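Local coordinates for protein 6-phosphogluconate dehydrogenase (Decarboxylating) (Geobacter metallireducens, PDB 4E21) that probably catalyses the NADP-dependent oxidative decarboxylation of 6-phosphogluconate in the pentose phosphate pathway, at residues Cys48-Tyr51 and Ala57-Ala60. Numbering follows the deposited sequence.
Sequences CVVY and AVQA
Val58 meets segment 48-51, the end of strand 47-51, with both of its methyl groups, and each finds a different kind of partner. The side-chain contact is purely apolar: CG1 of Val58 lies 4.3 Å from CG2 of Val50, a loose van der Waals approach of two methyls. The CA-CB bond of Val50 points toward the helix, which agrees with this pairing.

The second methyl packs on backbone. CG2 of Val58 sits 4.1 Å from C of Tyr51, with CA of Tyr51 almost as near, so it rests against the main chain at the strand's end. With CG1 anti to the backbone N (chi1 -178°), CG2 falls beside that N, and the two branches divide between Val50 and Tyr51. The Tyr51 side chain starts away from the helix and touches Phe75 of helix 72-78. The closest CA pair, Tyr51 and Val58 at 5.9 Å, places the contact where the strand gives way to the turn.

No hydrogen bond joins the segments, and only 118 Å² is buried between them, although all three touching residues are buried in the fold. Val50 also packs on Val38 of helix 32-43, while backbone hydrogen bonds join Val49 to Ile25 and Met27 of the neighbouring strand 24-28, and Tyr51 to Gly29. An outer parallel strand running through a short connection into a helix that packs back on its end is consistent with the Rossmann-type fold of the family's NAD-binding domain.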
loop_
_atom_site.group_PDB
_atom_site.type_symbol
_atom_site.label_atom_id
_atom_site.label_comp_id
_atom_site.label_asym_id
_atom_site.label_seq_id
_atom_site.Cartn_x
_atom_site.Cartn_y
_atom_site.Cartn_z
ATOM N N CYS B 48 29.591 4.376 -38.140
ATOM C CA CYS B 48 28.356 3.623 -37.998
ATOM C C CYS B 48 27.804 3.155 -39.332
ATOM O O CYS B 48 27.879 3.869 -40.334
ATOM C CB CYS B 48 27.303 4.456 -37.264
ATOM S SG CYS B 48 27.845 5.062 -35.647
ATOM N N VAL B 49 27.250 1.948 -39.332
ATOM C CA VAL B 49 26.514 1.441 -40.471
ATOM C C VAL B 49 25.190 1.081 -39.864
ATOM O O VAL B 49 25.167 0.429 -38.829
ATOM C CB VAL B 49 27.146 0.148 -41.065
ATOM C CG1 VAL B 49 26.202 -0.485 -42.089
ATOM C CG2 VAL B 49 28.511 0.422 -41.657
ATOM N N VAL B 50 24.094 1.498 -40.487
ATOM C CA VAL B 50 22.784 1.280 -39.893
ATOM C C VAL B 50 21.876 0.459 -40.783
ATOM O O VAL B 50 22.133 0.290 -41.976
ATOM C CB VAL B 50 22.085 2.607 -39.526
ATOM C CG1 VAL B 50 23.064 3.514 -38.825
ATOM C CG2 VAL B 50 21.514 3.281 -40.779
ATOM N N TYR B 51 20.804 -0.046 -40.189
ATOM C CA TYR B 51 19.864 -0.865 -40.918
ATOM C C TYR B 51 18.527 -0.952 -40.178
ATOM O O TYR B 51 18.482 -0.975 -38.944
ATOM C CB TYR B 51 20.437 -2.267 -41.154
ATOM C CG TYR B 51 19.418 -3.187 -41.775
ATOM C CD1 TYR B 51 19.033 -3.034 -43.104
ATOM C CD2 TYR B 51 18.806 -4.176 -41.024
ATOM C CE1 TYR B 51 18.071 -3.861 -43.667
ATOM C CE2 TYR B 51 17.861 -5.010 -41.575
ATOM C CZ TYR B 51 17.491 -4.851 -42.894
ATOM O OH TYR B 51 16.540 -5.692 -43.434
ATOM N N ALA B 57 13.112 4.681 -42.837
ATOM C CA ALA B 57 13.958 5.003 -41.681
ATOM C C ALA B 57 15.454 5.029 -42.011
ATOM O O ALA B 57 16.171 5.952 -41.605
ATOM C CB ALA B 57 13.680 4.040 -40.528
ATOM N N VAL B 58 15.925 4.014 -42.737
ATOM C CA VAL B 58 17.330 3.971 -43.154
ATOM C C VAL B 58 17.654 5.173 -44.024
ATOM O O VAL B 58 18.675 5.839 -43.836
ATOM C CB VAL B 58 17.662 2.713 -43.977
ATOM C CG1 VAL B 58 19.132 2.717 -44.337
ATOM C CG2 VAL B 58 17.276 1.449 -43.219
ATOM N N GLN B 59 16.776 5.435 -44.988
ATOM C CA GLN B 59 16.977 6.537 -45.918
ATOM C C GLN B 59 17.137 7.859 -45.171
ATOM O O GLN B 59 18.065 8.636 -45.446
ATOM C CB GLN B 59 15.842 6.598 -46.946
ATOM C CG GLN B 59 16.108 5.703 -48.167
ATOM C CD GLN B 59 14.850 5.397 -48.969
ATOM O OE1 GLN B 59 13.743 5.429 -48.433
ATOM N NE2 GLN B 59 15.018 5.098 -50.259
ATOM N N ALA B 60 16.250 8.095 -44.209
ATOM C CA ALA B 60 16.328 9.293 -43.395
ATOM C C ALA B 60 17.721 9.461 -42.747
ATOM O O ALA B 60 18.256 10.575 -42.676
ATOM C CB ALA B 60 15.215 9.295 -42.354
#